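Local coordinates for hypothetical aspartyl-tRNA synthetase (Sulfolobus tokodaii, PDB 1WYD), which attaches aspartate to tRNA(Asp) and probably also to tRNA(Asn), activating the amino acid with ATP as a homodimeric class II aminoacyl-tRNA synthetase, at residues 172-175 against 180-183; 151-156 against 226-231. One frame throughout, in Å; residues are numbered along the deposited sequence.

Interaction 1: residues 172-175 against 180-183; sequences LFPV and KEAF
The side chain of Phe183 meets Leu172, Phe173 and Pro174 in turn. Phe183 CB lies 3.8 Å from Leu172 CB, and the two side chains cross at about a right angle. Phe173 O sits at the edge of the Phe183 ring, near the ring plane, 3.7 Å from Phe183 CD2. Phe173 O also accepts a CA-H...O contact from Phe183 CA at 3.1 Å. Pro174 CA approaches the ring obliquely, 3.8 Å from Phe183 CD2. The first torsion of Phe183 (chi1 -44°) sets CG anti to its carbonyl carbon and beside its backbone N, which holds the ring next to this backbone. Pro174 and Glu181 lie side by side and point the same way. Glu181 OE2 is 3.9 Å from Pro174 CB, with the carboxylate at the end of an extended chain.

Pro174, Val175 and residues 180-183 belong to a beta hairpin of strands 174-177 and 180-184. Val175 and Ala182 are an antiparallel hydrogen-bonded pair in it, and their side chains share one face. Ala182 N donates to Val175 O at 2.8 Å, in the carbonyl plane. The return bond, Val175 N to Ala182 O, is nearly straight, but its 2.5 Å length is doubtfully short. Pro174 and Phe183 make the adjoining non-hydrogen-bonded pair, and their side chains diverge.

Further out, Phe183 bonds through its backbone to Ile162 of strand 161-162, the third strand of this small sheet. The Phe173 ring touches Ala211 and Ala221 and meets Tyr177 and, edge-to-face, Phe178 of the second subunit. Ala182 packs on Leu427 of that subunit.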
loop_
_atom_site.group_PDB
_atom_site.type_symbol
_atom_site.label_atom_id
_atom_site.label_comp_id
_atom_site.label_asym_id
_atom_site.label_seq_id
_atom_site.Cartn_x
_atom_site.Cartn_y
_atom_site.Cartn_z
ATOM N N LEU B 172 18.794 11.084 6.246
ATOM C CA LEU B 172 18.177 9.769 6.158
ATOM C C LEU B 172 18.530 8.924 7.350
ATOM O O LEU B 172 19.589 9.085 7.953
ATOM C CB LEU B 172 18.637 9.078 4.886
ATOM C CG LEU B 172 17.763 9.275 3.646
ATOM C CD1 LEU B 172 17.119 10.576 3.589
ATOM C CD2 LEU B 172 18.546 9.052 2.362
ATOM N N PHE B 173 17.638 8.020 7.723
ATOM C CA PHE B 173 17.956 7.115 8.807
ATOM C C PHE B 173 18.949 6.053 8.378
ATOM O O PHE B 173 18.751 5.373 7.377
ATOM C CB PHE B 173 16.689 6.486 9.367
ATOM C CG PHE B 173 15.811 7.455 10.095
ATOM C CD1 PHE B 173 14.548 7.744 9.633
ATOM C CD2 PHE B 173 16.260 8.092 11.236
ATOM C CE1 PHE B 173 13.754 8.623 10.298
ATOM C CE2 PHE B 173 15.454 8.985 11.901
ATOM C CZ PHE B 173 14.195 9.228 11.442
ATOM N N PRO B 174 20.059 5.948 9.109
ATOM C CA PRO B 174 20.998 4.831 8.938
ATOM C C PRO B 174 20.312 3.489 9.183
ATOM O O PRO B 174 19.639 3.338 10.193
ATOM C CB PRO B 174 22.040 5.110 10.027
ATOM C CG PRO B 174 22.046 6.640 10.115
ATOM C CD PRO B 174 20.558 6.933 10.101
ATOM N N VAL B 175 20.455 2.558 8.251
ATOM C CA VAL B 175 20.111 1.159 8.488
ATOM C C VAL B 175 21.403 0.299 8.461
ATOM O O VAL B 175 22.198 0.361 7.520
ATOM C CB VAL B 175 19.105 0.633 7.469
ATOM C CG1 VAL B 175 18.643 -0.828 7.844
ATOM C CG2 VAL B 175 17.888 1.593 7.364
ATOM N N LYS B 180 26.818 -2.929 6.190
ATOM C CA LYS B 180 26.949 -1.690 5.465
ATOM C C LYS B 180 26.030 -0.677 6.106
ATOM O O LYS B 180 25.072 -1.021 6.775
ATOM C CB LYS B 180 26.615 -1.898 3.993
ATOM C CG LYS B 180 27.555 -2.878 3.264
ATOM C CD LYS B 180 27.376 -2.717 1.723
ATOM C CE LYS B 180 27.904 -3.946 0.930
ATOM N NZ LYS B 180 26.910 -4.548 -0.030
ATOM N N GLU B 181 26.375 0.586 5.978
ATOM C CA GLU B 181 25.523 1.587 6.496
ATOM C C GLU B 181 24.612 1.911 5.287
ATOM O O GLU B 181 25.053 2.564 4.359
ATOM C CB GLU B 181 26.321 2.797 6.906
ATOM C CG GLU B 181 25.500 3.705 7.767
ATOM C CD GLU B 181 26.068 5.089 7.881
ATOM O OE1 GLU B 181 26.933 5.493 7.066
ATOM O OE2 GLU B 181 25.629 5.782 8.790
ATOM N N ALA B 182 23.410 1.346 5.256
ATOM C CA ALA B 182 22.404 1.805 4.249
ATOM C C ALA B 182 21.418 2.741 4.895
ATOM O O ALA B 182 21.568 3.109 6.061
ATOM C CB ALA B 182 21.719 0.642 3.588
ATOM N N PHE B 183 20.414 3.155 4.143
ATOM C CA PHE B 183 19.447 4.116 4.629
ATOM C C PHE B 183 17.962 3.841 4.192
ATOM O O PHE B 183 17.669 3.123 3.215
ATOM C CB PHE B 183 19.865 5.534 4.191
ATOM C CG PHE B 183 21.356 5.844 4.359
ATOM C CD1 PHE B 183 22.245 5.712 3.278
ATOM C CD2 PHE B 183 21.858 6.314 5.591
ATOM C CE1 PHE B 183 23.628 5.992 3.455
ATOM C CE2 PHE B 183 23.220 6.598 5.762
ATOM C CZ PHE B 183 24.102 6.435 4.696
#

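Interaction 2: residues 151-156 against 226-231; sequences EGFIEI and MDVEMA
The Phe153 ring has the sulfur of Met230 at its edge, a Met-aromatic contact with SD 5.2 Å from the ring centroid and 82° off the ring normal. Glu151 CB also lies at the edge, in the ring plane. The other neighbours approach obliquely. Met230 CG comes to 3.5 Å from Phe153 CZ. Val228 CG1 is 3.6 Å from Phe153 CE2, and Glu229 O is 3.5 Å from Phe153 CE2. Both Met230 and Val228 cross the phenylalanine at about a right angle. The Met230 chain runs extended to SD. With a bend at chi3 (-148°), Met230 CE stays beside the ring, 3.6 Å from Phe153 CZ. Phe153 has CG anti to its carbonyl carbon (chi1 -80°), and the ring reaches toward strand 222-231.

The contact is buried and apolar, apart from the Glu229 carbonyl. The Glu229 carboxylate forms its salt bridge with Arg359. An alanine in place of Phe153 would probably open a gap beside Val228 and leave the Met230 sulfur without its aromatic partner.

Before Phe153 comes Gly152, the C-prime residue of the Schellman motif that ends helix 128-150. This helix and strand 154-155 have the layout of class II motif 1, with the motif 2 strands beside them. Strand 201-209 lies between 154-155 and 222-231, so the ring spans an intervening strand. Phe153 also touches Arg201 of that strand and Leu148 of helix 128-150. Leu241 of helix 235-256 packs on both Phe153 and Val228, and Val238 of that helix on Met230.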
loop_
_atom_site.group_PDB
_atom_site.type_symbol
_atom_site.label_atom_id
_atom_site.label_comp_id
_atom_site.label_asym_id
_atom_site.label_seq_id
_atom_site.Cartn_x
_atom_site.Cartn_y
_atom_site.Cartn_z
ATOM N N GLU B 151 -7.236 5.290 -15.391
ATOM C CA GLU B 151 -6.304 5.902 -16.350
ATOM C C GLU B 151 -5.244 4.912 -16.776
ATOM O O GLU B 151 -4.296 5.248 -17.488
ATOM C CB GLU B 151 -5.647 7.143 -15.773
ATOM C CG GLU B 151 -6.611 8.197 -15.235
ATOM C CD GLU B 151 -7.380 8.909 -16.342
ATOM O OE1 GLU B 151 -8.536 9.318 -16.099
ATOM O OE2 GLU B 151 -6.833 9.061 -17.453
ATOM N N GLY B 152 -5.437 3.668 -16.365
ATOM C CA GLY B 152 -4.491 2.608 -16.642
ATOM C C GLY B 152 -3.174 2.711 -15.874
ATOM O O GLY B 152 -2.140 2.289 -16.371
ATOM N N PHE B 153 -3.207 3.258 -14.667
ATOM C CA PHE B 153 -2.013 3.241 -13.837
ATOM C C PHE B 153 -1.816 1.871 -13.149
ATOM O O PHE B 153 -2.766 1.217 -12.754
ATOM C CB PHE B 153 -2.031 4.416 -12.861
ATOM C CG PHE B 153 -1.591 5.728 -13.474
ATOM C CD1 PHE B 153 -2.443 6.443 -14.355
ATOM C CD2 PHE B 153 -0.331 6.271 -13.183
ATOM C CE1 PHE B 153 -2.041 7.675 -14.912
ATOM C CE2 PHE B 153 0.096 7.500 -13.763
ATOM C CZ PHE B 153 -0.773 8.201 -14.621
ATOM N N ILE B 154 -0.571 1.440 -13.060
ATOM C CA ILE B 154 -0.188 0.146 -12.494
ATOM C C ILE B 154 0.395 0.405 -11.113
ATOM O O ILE B 154 1.177 1.355 -10.958
ATOM C CB ILE B 154 0.876 -0.541 -13.428
ATOM C CG1 ILE B 154 0.204 -1.060 -14.701
ATOM C CG2 ILE B 154 1.557 -1.746 -12.759
ATOM C CD1 ILE B 154 1.181 -1.195 -15.924
ATOM N N GLU B 155 -0.060 -0.359 -10.115
ATOM C CA GLU B 155 0.418 -0.221 -8.753
ATOM C C GLU B 155 1.766 -0.953 -8.600
ATOM O O GLU B 155 1.913 -2.082 -9.125
ATOM C CB GLU B 155 -0.612 -0.756 -7.736
ATOM C CG GLU B 155 -0.100 -0.827 -6.292
ATOM C CD GLU B 155 -1.164 -1.111 -5.250
ATOM O OE1 GLU B 155 -2.217 -1.649 -5.602
ATOM O OE2 GLU B 155 -0.944 -0.824 -4.049
ATOM N N ILE B 156 2.723 -0.299 -7.895
ATOM C CA ILE B 156 4.091 -0.841 -7.649
ATOM C C ILE B 156 4.625 -0.755 -6.189
ATOM O O ILE B 156 4.057 -0.073 -5.339
ATOM C CB ILE B 156 5.148 -0.197 -8.593
ATOM C CG1 ILE B 156 5.334 1.276 -8.246
ATOM C CG2 ILE B 156 4.842 -0.430 -10.093
ATOM C CD1 ILE B 156 6.565 1.865 -8.774
ATOM N N MET B 226 1.986 9.068 -1.299
ATOM C CA MET B 226 1.112 8.645 -2.389
ATOM C C MET B 226 1.701 9.210 -3.679
ATOM O O MET B 226 1.549 10.408 -3.977
ATOM C CB MET B 226 -0.308 9.178 -2.176
ATOM C CG MET B 226 -0.870 8.998 -0.739
ATOM S SD MET B 226 -2.361 9.936 -0.391
ATOM C CE MET B 226 -3.612 8.952 -1.207
ATOM N N ASP B 227 2.325 8.329 -4.456
ATOM C CA ASP B 227 3.196 8.710 -5.581
ATOM C C ASP B 227 2.700 8.223 -6.904
ATOM O O ASP B 227 2.166 7.092 -7.018
ATOM C CB ASP B 227 4.617 8.163 -5.387
ATOM C CG ASP B 227 5.403 8.980 -4.413
ATOM O OD1 ASP B 227 5.978 10.033 -4.814
ATOM O OD2 ASP B 227 5.483 8.675 -3.220
ATOM N N VAL B 228 2.955 9.038 -7.922
ATOM C CA VAL B 228 2.446 8.797 -9.255
ATOM C C VAL B 228 3.460 9.283 -10.241
ATOM O O VAL B 228 3.986 10.374 -10.086
ATOM C CB VAL B 228 1.134 9.556 -9.421
ATOM C CG1 VAL B 228 0.674 9.591 -10.881
ATOM C CG2 VAL B 228 0.087 8.949 -8.493
ATOM N N GLU B 229 3.736 8.484 -11.257
ATOM C CA GLU B 229 4.742 8.838 -12.240
ATOM C C GLU B 229 4.152 8.450 -13.584
ATOM O O GLU B 229 3.619 7.354 -13.726
ATOM C CB GLU B 229 6.085 8.106 -11.956
ATOM C CG GLU B 229 7.336 8.790 -12.526
ATOM C CD GLU B 229 7.617 10.195 -11.967
ATOM O OE1 GLU B 229 8.310 10.992 -12.630
ATOM O OE2 GLU B 229 7.180 10.524 -10.842
ATOM N N MET B 230 4.198 9.356 -14.552
ATOM C CA MET B 230 3.472 9.192 -15.805
ATOM C C MET B 230 4.379 9.486 -16.997
ATOM O O MET B 230 4.839 10.600 -17.176
ATOM C CB MET B 230 2.215 10.080 -15.796
ATOM C CG MET B 230 1.252 9.833 -16.926
ATOM S SD MET B 230 -0.146 11.078 -17.067
ATOM C CE MET B 230 -1.330 10.021 -17.679
ATOM N N ALA B 231 4.690 8.459 -17.780
ATOM C CA ALA B 231 5.446 8.668 -19.012
ATOM C C ALA B 231 4.594 9.354 -20.092
ATOM O O ALA B 231 3.351 9.190 -20.123
ATOM C CB ALA B 231 6.069 7.372 -19.518
#

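Interaction 1 is nested in the chain between the two segments of interaction 2. Their centres are 28 Å apart and their nearest atoms about 14 Å, so they do not touch. Both lie in the class II catalytic domain and both reach the second subunit. Each has a residue next to the predicted substrate site. At the hairpin, the Phe173 side chain is about 3 Å from that of Ala211, predicted to bind ATP, and the Leu172 side chain about 5 Å from that of Arg210, predicted to bind aspartate and ATP. In the main sheet, the Glu229 side chain is about 3 Å from that of Arg359, another residue predicted to bind aspartate.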